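Local coordinates for protein putative Glycerophosphoryl diester phosphodiesterase (Silicibacter pomeroyi, PDB 3L12) that belongs to the glycerophosphoryl diester phosphodiesterase family, folds as a TIM barrel and holds a magnesium ion, at residues N33-F38 and L133-G138; N71-D76 and T109-R114; A191-C196 and L203-L208; E235-A240 and Q247-Y252. One frame throughout, in Å; residues are numbered along the deposited sequence.

Interaction 1: residues N33-F38 and L133-G138; sequences NTLEGF and LDLCAG
With CG anti to the backbone N (chi1 173°), L135 turns its side chain toward the first turn of the other helix, CD2 being the branch that touches, while L35 sets CG anti to its own carbonyl carbon (chi1 -61°) and lets its chain run past in the opposite direction. The two side chains therefore meet alongside each other, with L35 CD2 and L135 CD2 4.1 Å apart. The same L135 CD2 lies 3.9 Å from L35 O and 4.2 Å from F38 CB, so one methyl touches the backbone and two side chains. F38 offers only its CB here, because its ring leads away from L135. The backbones stay well separated, the closest CA pair, L35 with L135, being 7.7 Å apart; the 120 Å² buried comes from methyl and methylene packing, with one methyl also against a backbone carbonyl oxygen. T34 N-caps the helix that carries L35, its OG1 accepting from G37 N at 3.0 Å. The contact joins helix 35-43 to helix 129-137, where L132 also touches L35 and F38; F38 reaches inward to L49 and F51 of strand 48-55, and L133 and C136 rest on L146 of strand 145-150.

Interaction 2: residues N71-D76 and T109-R114; sequences NAMTRD and TVYGRR
M73, a selenomethionine, reaches Y111 through its terminal methyl. Its CB does not point directly at the other segment; chi1 of 74° puts CG between the backbone N and the carbonyl carbon, and CG continues extended to SE. The bend at chi3 (48°) then swings CE to the tyrosine, where it lies 3.3 Å from Y111 CE2 and 3.5 Å from Y111 OH, an oblique approach to the ring. This is one of two deposited conformers of M73, so the closeness of these distances is doubtful. Beside it, A72 CB packs 3.9 Å from Y111 CB and 3.5 Å from T109 OG1. T109 is the N-cap of the weakly bonded helix 110-114: its OG1 accepts from G112 N at 2.9 Å with an N-H...O angle of 158°. G112 O in turn accepts from R303 of the second subunit. Between the two segments, then, the packing is van der Waals in kind, methyl groups lying against a ring, a CB and two hydroxyl oxygens without polar pairing. Those hydroxyls have named partners: T109 OG1 is held by G112 N and D106 O, and Y111 OH by hydrogen bonds with E32 and R27.

Interaction 3: residues A191-C196 and L203-L208; sequences ALLGEC and LPTSYL
L193 has 100 Å² buried by segment 203-208, more than any other residue of the contact, and its CD1 methyl sits squarely over the ring of Y207. The methyl is 3.4 Å from the ring centroid and only 6° off the ring normal, a CH-pi contact with one face. Chi1 of -66° sets L193 CG anti to the carbonyl carbon, and the leucine and tyrosine side chains slide past each other in opposite directions, which brings L193 CB within 3.8 Å of Y207 OH as well. CD1 also lies 3.3 Å from S206 O. T205, second with 46 Å² buried, works through its CG2, 3.8 Å from L193 O and 4.4 Å from C196 CB; the latter brings in the next turn of the helix. The short segments run antiparallel, at 178° with axes 9.0 Å apart, as expected where a helix returns the chain to the start of the next strand in a beta-alpha-beta crossover, here strand 183-187, helix 190-199 and strand 205-209. W190 meets the Y207 ring edge-to-face. The contact is buried and built of methyl groups against an aromatic face and backbone carbonyls, while the hydroxyls of T205 and Y207 both hydrogen bond to R197 of the same helix, and that of S206 to H186.

Interaction 4: residues E235-A240 and Q247-Y252; sequences ESLPQA and QLWCPY
P238 at the start of helix 237-244 and W249 in strand 248-251 are the closest backbone positions, their CA atoms 6.6 Å apart. W249 sets CG anti to its backbone N (chi1 172°), which stands the indole up from the strand toward the helix start. P238 crosses it obliquely: its CD lies 3.8 Å from the centroid of the six-membered ring and 10° off the ring normal, a CH-pi contact, while P238 CG is 3.7 Å from W249 CZ3. P251 CG covers the opposite face of the indole, 3.7 Å above its plane, so the ring is sandwiched between two prolines. L237 adds its CB, 3.7 Å from W249 CZ2, oblique to the ring. S236 is the N-cap, its OG accepting from Q239 N at 3.2 Å; the same OG also hydrogen bonds with E263. The indole is tied by its polar atom too, since W249 NE1 hydrogen bonds with S209 OG. Around the contact, L260 and A264 of helix 258-266 touch both P238 and W249, L237 reaches S209 of strand 205-209, and P251 packs on V271 of strand 270-273, so the tryptophan fills the layer between the barrel strands and two helices outside them.

From the N terminus, interaction 1 opens first and closes a loop of 94 residues between helices 35-43 and 129-137. Interaction 2 is nested inside that loop, closing a shorter excursion between the segment after strand 61-63 and helix 110-114; the two do not touch, their nearest atoms being about 7 Å apart. Interactions 3 and 4 follow in series, each closing a short connection in which a helix packs on the strand that follows it. They do touch: 205-208 and 247-252 belong to neighbouring parallel strands, with Y207 O 2.8 Å from C250 N, a probable hydrogen bond. Interactions 1 and 4 lie on opposite sides of the chain's centre, about 29 Å apart between centres.

Interaction 1: residues N33-F38 and L133-G138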
loop_
_atom_site.group_PDB
_atom_site.type_symbol
_atom_site.label_atom_id
_atom_site.label_comp_id
_atom_site.label_asym_id
_atom_site.label_seq_id
_atom_site.Cartn_x
_atom_site.Cartn_y
_atom_site.Cartn_z
ATOM N N ASN A 33 10.978 1.448 6.557
ATOM C CA ASN A 33 11.302 1.613 7.967
ATOM C C ASN A 33 10.539 2.761 8.671
ATOM O O ASN A 33 11.070 3.472 9.589
ATOM C CB ASN A 33 12.819 1.693 8.136
ATOM C CG ASN A 33 13.486 0.351 8.045
ATOM O OD1 ASN A 33 12.918 -0.657 8.481
ATOM N ND2 ASN A 33 14.744 0.322 7.559
ATOM N N THR A 34 9.276 2.947 8.260
ATOM C CA THR A 34 8.421 3.936 8.879
ATOM C C THR A 34 7.246 3.266 9.583
ATOM O O THR A 34 6.753 2.214 9.174
ATOM C CB THR A 34 7.858 4.963 7.889
ATOM O OG1 THR A 34 7.044 4.302 6.913
ATOM C CG2 THR A 34 9.076 5.697 7.170
ATOM N N LEU A 35 6.819 3.839 10.681
ATOM C CA LEU A 35 5.613 3.333 11.409
ATOM C C LEU A 35 4.433 3.266 10.443
ATOM O O LEU A 35 3.658 2.330 10.450
ATOM C CB LEU A 35 5.301 4.184 12.590
ATOM C CG LEU A 35 6.340 4.330 13.730
ATOM C CD1 LEU A 35 5.732 5.255 14.911
ATOM C CD2 LEU A 35 6.757 2.963 14.248
ATOM N N GLU A 36 4.326 4.262 9.562
ATOM C CA GLU A 36 3.259 4.265 8.557
ATOM C C GLU A 36 3.322 3.052 7.628
ATOM O O GLU A 36 2.288 2.402 7.340
ATOM C CB GLU A 36 3.270 5.608 7.786
ATOM C CG GLU A 36 3.066 6.881 8.676
ATOM C CD GLU A 36 4.247 7.322 9.558
ATOM O OE1 GLU A 36 5.322 6.705 9.581
ATOM O OE2 GLU A 36 4.113 8.319 10.286
ATOM N N GLY A 37 4.510 2.712 7.178
ATOM C CA GLY A 37 4.713 1.593 6.295
ATOM C C GLY A 37 4.513 0.268 7.009
ATOM O O GLY A 37 4.014 -0.701 6.422
ATOM N N PHE A 38 4.871 0.225 8.314
ATOM C CA PHE A 38 4.651 -1.015 9.065
ATOM C C PHE A 38 3.176 -1.279 9.275
ATOM O O PHE A 38 2.735 -2.404 9.120
ATOM C CB PHE A 38 5.440 -1.056 10.391
ATOM C CG PHE A 38 6.930 -1.090 10.224
ATOM C CD1 PHE A 38 7.546 -2.133 9.535
ATOM C CD2 PHE A 38 7.746 -0.064 10.711
ATOM C CE1 PHE A 38 8.936 -2.173 9.386
ATOM C CE2 PHE A 38 9.120 -0.097 10.529
ATOM C CZ PHE A 38 9.716 -1.162 9.887
ATOM N N LEU A 133 8.117 -1.220 18.463
ATOM C CA LEU A 133 7.688 -2.357 19.277
ATOM C C LEU A 133 6.357 -2.067 19.966
ATOM O O LEU A 133 5.550 -2.974 20.099
ATOM C CB LEU A 133 8.761 -2.758 20.275
ATOM C CG LEU A 133 10.072 -3.232 19.632
ATOM C CD1 LEU A 133 11.077 -3.508 20.747
ATOM C CD2 LEU A 133 9.999 -4.482 18.647
ATOM N N ASP A 134 6.132 -0.827 20.393
ATOM C CA ASP A 134 4.845 -0.406 20.965
ATOM C C ASP A 134 3.692 -0.616 19.944
ATOM O O ASP A 134 2.605 -1.197 20.256
ATOM C CB ASP A 134 4.940 1.059 21.384
ATOM C CG ASP A 134 3.812 1.506 22.310
ATOM O OD1 ASP A 134 3.141 0.675 22.953
ATOM O OD2 ASP A 134 3.648 2.717 22.450
ATOM N N LEU A 135 3.931 -0.168 18.721
ATOM C CA LEU A 135 2.981 -0.360 17.644
ATOM C C LEU A 135 2.678 -1.849 17.450
ATOM O O LEU A 135 1.513 -2.245 17.404
ATOM C CB LEU A 135 3.525 0.220 16.339
ATOM C CG LEU A 135 2.733 -0.017 15.048
ATOM C CD1 LEU A 135 1.411 0.722 15.154
ATOM C CD2 LEU A 135 3.486 0.453 13.812
ATOM N N CYS A 136 3.707 -2.670 17.369
ATOM C CA CYS A 136 3.525 -4.114 17.114
ATOM C C CYS A 136 2.788 -4.801 18.279
ATOM O O CYS A 136 1.867 -5.583 18.056
ATOM C CB CYS A 136 4.852 -4.834 16.852
ATOM S SG CYS A 136 5.638 -4.431 15.331
ATOM N N ALA A 137 3.184 -4.480 19.501
ATOM C CA ALA A 137 2.584 -5.094 20.694
ATOM C C ALA A 137 1.087 -4.779 20.796
ATOM O O ALA A 137 0.312 -5.608 21.297
ATOM C CB ALA A 137 3.328 -4.661 21.961
ATOM N N GLY A 138 0.681 -3.616 20.297
ATOM C CA GLY A 138 -0.723 -3.217 20.243
ATOM C C GLY A 138 -1.660 -4.128 19.446
ATOM O O GLY A 138 -2.889 -4.099 19.662
#

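Interaction 2: residues N71-D76 and T109-R114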
loop_
_atom_site.group_PDB
_atom_site.type_symbol
_atom_site.label_atom_id
_atom_site.label_comp_id
_atom_site.label_asym_id
_atom_site.label_seq_id
_atom_site.Cartn_x
_atom_site.Cartn_y
_atom_site.Cartn_z
ATOM N N ASN A 71 21.094 10.308 1.018
ATOM C CA ASN A 71 20.509 11.505 0.406
ATOM C C ASN A 71 19.269 11.171 -0.418
ATOM O O ASN A 71 18.351 11.986 -0.469
ATOM C CB ASN A 71 21.501 12.224 -0.474
ATOM C CG ASN A 71 22.663 12.821 0.300
ATOM O OD1 ASN A 71 22.639 12.886 1.527
ATOM N ND2 ASN A 71 23.656 13.246 -0.424
ATOM N N ALA A 72 19.185 9.959 -0.976
ATOM C CA ALA A 72 18.003 9.596 -1.792
ATOM C C ALA A 72 16.709 9.444 -0.987
ATOM O O ALA A 72 15.627 9.411 -1.583
ATOM C CB ALA A 72 18.280 8.228 -2.562
HETATM N N MSE A 73 16.773 9.341 0.338
HETATM C CA MSE A 73 15.563 9.162 1.123
HETATM C C MSE A 73 15.412 10.174 2.253
HETATM O O MSE A 73 14.536 9.991 3.112
HETATM C CB MSE A 73 15.458 7.735 1.716
HETATM C CG MSE A 73 16.394 7.431 2.891
HETATM SE SE MSE A 73 16.346 5.552 3.517
HETATM C CE MSE A 73 16.497 4.852 1.750
ATOM N N THR A 74 16.259 11.204 2.278
ATOM C CA THR A 74 16.274 12.132 3.385
ATOM C C THR A 74 16.220 13.577 3.004
ATOM O O THR A 74 16.992 14.042 2.152
ATOM C CB THR A 74 17.565 11.907 4.222
ATOM O OG1 THR A 74 17.849 10.506 4.439
ATOM C CG2 THR A 74 17.473 12.569 5.577
ATOM N N ARG A 75 15.272 14.283 3.627
ATOM C CA ARG A 75 15.155 15.717 3.419
ATOM C C ARG A 75 15.478 16.455 4.688
ATOM O O ARG A 75 15.244 15.958 5.842
ATOM C CB ARG A 75 13.763 16.110 2.965
ATOM C CG ARG A 75 13.440 15.805 1.534
ATOM C CD ARG A 75 11.952 15.802 1.223
ATOM N NE ARG A 75 11.315 14.590 1.711
ATOM C CZ ARG A 75 10.000 14.424 1.839
ATOM N NH1 ARG A 75 9.145 15.411 1.638
ATOM N NH2 ARG A 75 9.524 13.240 2.207
ATOM N N ASP A 76 16.009 17.669 4.497
ATOM C CA ASP A 76 16.351 18.566 5.569
ATOM C C ASP A 76 15.130 19.216 6.245
ATOM O O ASP A 76 13.993 18.948 5.902
ATOM C CB ASP A 76 17.399 19.596 5.083
ATOM C CG ASP A 76 16.876 20.591 4.032
ATOM O OD1 ASP A 76 15.650 20.863 4.011
ATOM O OD2 ASP A 76 17.718 21.166 3.288
ATOM N N THR A 109 16.866 9.762 -8.481
ATOM C CA THR A 109 17.986 8.959 -8.100
ATOM C C THR A 109 17.846 7.476 -8.495
ATOM O O THR A 109 16.773 6.974 -8.751
ATOM C CB THR A 109 18.209 9.025 -6.564
ATOM O OG1 THR A 109 17.171 8.316 -5.849
ATOM C CG2 THR A 109 18.304 10.528 -6.075
ATOM N N VAL A 110 18.985 6.806 -8.479
ATOM C CA VAL A 110 19.048 5.351 -8.755
ATOM C C VAL A 110 18.100 4.630 -7.786
ATOM O O VAL A 110 17.256 3.827 -8.188
ATOM C CB VAL A 110 20.488 4.850 -8.646
ATOM C CG1 VAL A 110 20.572 3.260 -8.748
ATOM C CG2 VAL A 110 21.433 5.480 -9.767
ATOM N N TYR A 111 18.218 4.958 -6.511
ATOM C CA TYR A 111 17.442 4.288 -5.504
ATOM C C TYR A 111 15.968 4.605 -5.676
ATOM O O TYR A 111 15.138 3.669 -5.612
ATOM C CB TYR A 111 17.895 4.701 -4.130
ATOM C CG TYR A 111 17.400 3.830 -3.002
ATOM C CD1 TYR A 111 18.117 2.735 -2.584
ATOM C CD2 TYR A 111 16.288 4.200 -2.259
ATOM C CE1 TYR A 111 17.692 1.970 -1.474
ATOM C CE2 TYR A 111 15.857 3.453 -1.170
ATOM C CZ TYR A 111 16.591 2.344 -0.786
ATOM O OH TYR A 111 16.175 1.622 0.324
ATOM N N GLY A 112 15.609 5.866 -5.971
ATOM C CA GLY A 112 14.228 6.243 -6.198
ATOM C C GLY A 112 13.597 5.507 -7.372
ATOM O O GLY A 112 12.409 5.106 -7.329
ATOM N N ARG A 113 14.377 5.341 -8.443
ATOM C CA ARG A 113 13.907 4.619 -9.612
ATOM C C ARG A 113 13.637 3.152 -9.337
ATOM O O ARG A 113 12.880 2.521 -10.109
ATOM C CB ARG A 113 14.837 4.781 -10.820
ATOM C CG ARG A 113 14.711 6.155 -11.468
ATOM C CD ARG A 113 15.498 6.215 -12.828
ATOM N NE ARG A 113 16.917 5.927 -12.656
ATOM C CZ ARG A 113 17.840 6.815 -12.304
ATOM N NH1 ARG A 113 17.512 8.097 -12.113
ATOM N NH2 ARG A 113 19.100 6.439 -12.163
ATOM N N ARG A 114 14.279 2.595 -8.310
ATOM C CA ARG A 114 14.030 1.198 -7.951
ATOM C C ARG A 114 12.591 1.039 -7.462
ATOM O O ARG A 114 11.976 -0.017 -7.722
ATOM C CB ARG A 114 14.957 0.713 -6.860
ATOM C CG ARG A 114 16.369 0.569 -7.246
ATOM C CD ARG A 114 17.194 0.255 -6.075
ATOM N NE ARG A 114 16.907 -1.020 -5.430
ATOM C CZ ARG A 114 17.618 -1.464 -4.383
ATOM N NH1 ARG A 114 18.660 -0.760 -3.887
ATOM N NH2 ARG A 114 17.324 -2.599 -3.848
#

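Interaction 3: residues A191-C196 and L203-L208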
loop_
_atom_site.group_PDB
_atom_site.type_symbol
_atom_site.label_atom_id
_atom_site.label_comp_id
_atom_site.label_asym_id
_atom_site.label_seq_id
_atom_site.Cartn_x
_atom_site.Cartn_y
_atom_site.Cartn_z
ATOM N N ALA A 191 29.638 -12.163 14.575
ATOM C CA ALA A 191 30.207 -12.084 15.909
ATOM C C ALA A 191 29.180 -11.474 16.832
ATOM O O ALA A 191 29.044 -11.918 17.952
ATOM C CB ALA A 191 31.548 -11.283 15.918
ATOM N N LEU A 192 28.450 -10.471 16.348
ATOM C CA LEU A 192 27.403 -9.816 17.123
ATOM C C LEU A 192 26.294 -10.801 17.497
ATOM O O LEU A 192 25.735 -10.699 18.580
ATOM C CB LEU A 192 26.827 -8.584 16.390
ATOM C CG LEU A 192 26.115 -7.507 17.232
ATOM C CD1 LEU A 192 27.072 -6.801 18.206
ATOM C CD2 LEU A 192 25.398 -6.467 16.310
ATOM N N LEU A 193 25.994 -11.760 16.616
ATOM C CA LEU A 193 24.978 -12.770 16.903
ATOM C C LEU A 193 25.446 -13.669 18.069
ATOM O O LEU A 193 24.639 -14.130 18.855
ATOM C CB LEU A 193 24.617 -13.592 15.655
ATOM C CG LEU A 193 23.939 -12.821 14.541
ATOM C CD1 LEU A 193 23.834 -13.691 13.282
ATOM C CD2 LEU A 193 22.549 -12.293 14.992
ATOM N N GLY A 194 26.752 -13.891 18.190
ATOM C CA GLY A 194 27.288 -14.620 19.335
ATOM C C GLY A 194 27.015 -13.875 20.624
ATOM O O GLY A 194 26.714 -14.497 21.643
ATOM N N GLU A 195 27.149 -12.557 20.575
ATOM C CA GLU A 195 26.876 -11.688 21.721
ATOM C C GLU A 195 25.372 -11.680 22.024
ATOM O O GLU A 195 24.983 -11.754 23.186
ATOM C CB GLU A 195 27.437 -10.293 21.498
ATOM C CG GLU A 195 27.263 -9.292 22.652
ATOM C CD GLU A 195 27.978 -9.707 23.933
ATOM O OE1 GLU A 195 29.009 -10.429 23.874
ATOM O OE2 GLU A 195 27.487 -9.326 25.031
ATOM N N CYS A 196 24.525 -11.665 20.997
ATOM C CA CYS A 196 23.071 -11.755 21.246
ATOM C C CYS A 196 22.711 -13.029 22.030
ATOM O O CYS A 196 21.888 -12.997 22.934
ATOM C CB CYS A 196 22.302 -11.771 19.938
ATOM S SG CYS A 196 22.362 -10.212 19.005
ATOM N N LEU A 203 16.224 -15.918 22.601
ATOM C CA LEU A 203 15.868 -15.383 21.287
ATOM C C LEU A 203 16.700 -16.087 20.229
ATOM O O LEU A 203 17.944 -16.149 20.353
ATOM C CB LEU A 203 16.066 -13.866 21.229
ATOM C CG LEU A 203 15.396 -13.022 22.305
ATOM C CD1 LEU A 203 15.666 -11.532 22.005
ATOM C CD2 LEU A 203 13.911 -13.285 22.385
ATOM N N PRO A 204 16.047 -16.638 19.198
ATOM C CA PRO A 204 16.839 -17.296 18.191
ATOM C C PRO A 204 17.655 -16.275 17.381
ATOM O O PRO A 204 17.321 -15.088 17.345
ATOM C CB PRO A 204 15.807 -18.065 17.359
ATOM C CG PRO A 204 14.552 -17.298 17.497
ATOM C CD PRO A 204 14.611 -16.670 18.885
ATOM N N THR A 205 18.718 -16.777 16.741
ATOM C CA THR A 205 19.640 -15.985 15.956
ATOM C C THR A 205 19.519 -16.413 14.487
ATOM O O THR A 205 19.394 -17.620 14.179
ATOM C CB THR A 205 21.109 -16.117 16.471
ATOM O OG1 THR A 205 21.463 -17.493 16.552
ATOM C CG2 THR A 205 21.270 -15.487 17.873
ATOM N N SER A 206 19.612 -15.415 13.616
ATOM C CA SER A 206 19.460 -15.562 12.170
ATOM C C SER A 206 20.637 -14.924 11.437
ATOM O O SER A 206 20.939 -13.757 11.630
ATOM C CB SER A 206 18.156 -14.874 11.781
ATOM O OG SER A 206 17.989 -14.818 10.392
ATOM N N TYR A 207 21.285 -15.716 10.581
ATOM C CA TYR A 207 22.552 -15.383 9.934
ATOM C C TYR A 207 22.381 -15.030 8.454
ATOM O O TYR A 207 22.054 -15.909 7.630
ATOM C CB TYR A 207 23.480 -16.588 10.074
ATOM C CG TYR A 207 24.076 -16.767 11.482
ATOM C CD1 TYR A 207 23.284 -17.132 12.582
ATOM C CD2 TYR A 207 25.439 -16.623 11.705
ATOM C CE1 TYR A 207 23.850 -17.313 13.844
ATOM C CE2 TYR A 207 26.013 -16.798 12.990
ATOM C CZ TYR A 207 25.207 -17.110 14.054
ATOM O OH TYR A 207 25.736 -17.252 15.330
ATOM N N LEU A 208 22.539 -13.760 8.149
ATOM C CA LEU A 208 22.498 -13.255 6.802
ATOM C C LEU A 208 23.779 -13.651 6.094
ATOM O O LEU A 208 24.896 -13.636 6.694
ATOM C CB LEU A 208 22.423 -11.722 6.778
ATOM C CG LEU A 208 21.039 -11.199 7.107
ATOM C CD1 LEU A 208 21.016 -9.720 7.551
ATOM C CD2 LEU A 208 20.195 -11.387 5.830
#

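Interaction 4: residues E235-A240 and Q247-Y252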
loop_
_atom_site.group_PDB
_atom_site.type_symbol
_atom_site.label_atom_id
_atom_site.label_comp_id
_atom_site.label_asym_id
_atom_site.label_seq_id
_atom_site.Cartn_x
_atom_site.Cartn_y
_atom_site.Cartn_z
ATOM N N GLU A 235 33.805 -25.010 4.806
ATOM C CA GLU A 235 32.515 -25.643 5.064
ATOM C C GLU A 235 31.459 -24.813 4.329
ATOM O O GLU A 235 31.744 -23.690 3.872
ATOM C CB GLU A 235 32.226 -25.755 6.571
ATOM C CG GLU A 235 32.053 -24.432 7.355
ATOM C CD GLU A 235 32.028 -24.645 8.884
ATOM O OE1 GLU A 235 31.784 -25.798 9.341
ATOM O OE2 GLU A 235 32.281 -23.667 9.632
ATOM N N SER A 236 30.268 -25.376 4.178
ATOM C CA SER A 236 29.180 -24.661 3.502
ATOM C C SER A 236 28.613 -23.598 4.412
ATOM O O SER A 236 28.810 -23.622 5.621
ATOM C CB SER A 236 28.061 -25.607 3.072
ATOM O OG SER A 236 27.361 -26.159 4.178
ATOM N N LEU A 237 27.899 -22.649 3.817
ATOM C CA LEU A 237 27.246 -21.611 4.604
ATOM C C LEU A 237 26.281 -22.261 5.631
ATOM O O LEU A 237 26.378 -21.937 6.810
ATOM C CB LEU A 237 26.603 -20.531 3.701
ATOM C CG LEU A 237 27.585 -19.486 3.149
ATOM C CD1 LEU A 237 26.993 -18.547 2.092
ATOM C CD2 LEU A 237 28.189 -18.641 4.299
ATOM N N PRO A 238 25.381 -23.191 5.207
ATOM C CA PRO A 238 24.520 -23.849 6.173
ATOM C C PRO A 238 25.262 -24.507 7.324
ATOM O O PRO A 238 24.820 -24.383 8.474
ATOM C CB PRO A 238 23.818 -24.940 5.349
ATOM C CG PRO A 238 23.924 -24.568 3.988
ATOM C CD PRO A 238 24.959 -23.509 3.827
ATOM N N GLN A 239 26.373 -25.202 7.012
ATOM C CA GLN A 239 27.161 -25.838 8.040
ATOM C C GLN A 239 27.759 -24.771 8.949
ATOM O O GLN A 239 27.727 -24.922 10.148
ATOM C CB GLN A 239 28.258 -26.747 7.454
ATOM C CG GLN A 239 28.984 -27.561 8.520
ATOM C CD GLN A 239 28.033 -28.428 9.359
ATOM O OE1 GLN A 239 27.696 -28.072 10.499
ATOM N NE2 GLN A 239 27.545 -29.516 8.776
ATOM N N ALA A 240 28.297 -23.700 8.382
ATOM C CA ALA A 240 28.906 -22.635 9.165
ATOM C C ALA A 240 27.906 -22.019 10.150
ATOM O O ALA A 240 28.237 -21.715 11.302
ATOM C CB ALA A 240 29.468 -21.548 8.237
ATOM N N GLN A 247 19.768 -20.505 14.318
ATOM C CA GLN A 247 18.522 -21.199 14.010
ATOM C C GLN A 247 18.050 -20.949 12.562
ATOM O O GLN A 247 17.323 -21.770 12.020
ATOM C CB GLN A 247 17.416 -20.790 14.962
ATOM C CG GLN A 247 17.496 -21.425 16.337
ATOM C CD GLN A 247 18.738 -21.012 17.104
ATOM O OE1 GLN A 247 19.033 -19.834 17.237
ATOM N NE2 GLN A 247 19.485 -22.005 17.614
ATOM N N LEU A 248 18.446 -19.820 11.986
ATOM C CA LEU A 248 18.057 -19.460 10.602
ATOM C C LEU A 248 19.289 -19.093 9.780
ATOM O O LEU A 248 20.254 -18.489 10.281
ATOM C CB LEU A 248 17.118 -18.271 10.586
ATOM C CG LEU A 248 15.746 -18.307 11.255
ATOM C CD1 LEU A 248 15.940 -18.018 12.700
ATOM C CD2 LEU A 248 14.778 -17.260 10.587
ATOM N N TRP A 249 19.219 -19.436 8.495
ATOM C CA TRP A 249 20.208 -19.038 7.516
ATOM C C TRP A 249 19.444 -18.228 6.512
ATOM O O TRP A 249 18.429 -18.697 5.995
ATOM C CB TRP A 249 20.845 -20.248 6.826
ATOM C CG TRP A 249 21.752 -19.864 5.667
ATOM C CD1 TRP A 249 22.637 -18.840 5.608
ATOM C CD2 TRP A 249 21.863 -20.563 4.419
ATOM N NE1 TRP A 249 23.279 -18.822 4.358
ATOM C CE2 TRP A 249 22.808 -19.870 3.624
ATOM C CE3 TRP A 249 21.205 -21.673 3.878
ATOM C CZ2 TRP A 249 23.136 -20.276 2.332
ATOM C CZ3 TRP A 249 21.521 -22.067 2.595
ATOM C CH2 TRP A 249 22.468 -21.351 1.833
ATOM N N CYS A 250 19.900 -17.014 6.235
ATOM C CA CYS A 250 19.192 -16.085 5.354
ATOM C C CYS A 250 20.070 -15.620 4.232
ATOM O O CYS A 250 20.642 -14.551 4.256
ATOM C CB CYS A 250 18.631 -14.868 6.101
ATOM S SG CYS A 250 17.378 -15.362 7.333
ATOM N N PRO A 251 20.199 -16.462 3.206
ATOM C CA PRO A 251 20.995 -16.101 2.045
ATOM C C PRO A 251 20.300 -15.232 1.025
ATOM O O PRO A 251 19.059 -15.331 0.806
ATOM C CB PRO A 251 21.259 -17.437 1.392
ATOM C CG PRO A 251 20.011 -18.231 1.694
ATOM C CD PRO A 251 19.586 -17.793 3.081
ATOM N N TYR A 252 21.089 -14.388 0.383
ATOM C CA TYR A 252 20.611 -13.579 -0.715
ATOM C C TYR A 252 20.097 -14.544 -1.806
ATOM O O TYR A 252 20.683 -15.607 -2.039
ATOM C CB TYR A 252 21.730 -12.724 -1.250
ATOM C CG TYR A 252 21.314 -11.800 -2.366
ATOM C CD1 TYR A 252 20.435 -10.765 -2.129
ATOM C CD2 TYR A 252 21.889 -11.915 -3.630
ATOM C CE1 TYR A 252 20.067 -9.891 -3.147
ATOM C CE2 TYR A 252 21.527 -11.039 -4.648
ATOM C CZ TYR A 252 20.617 -10.048 -4.386
ATOM O OH TYR A 252 20.251 -9.173 -5.401
#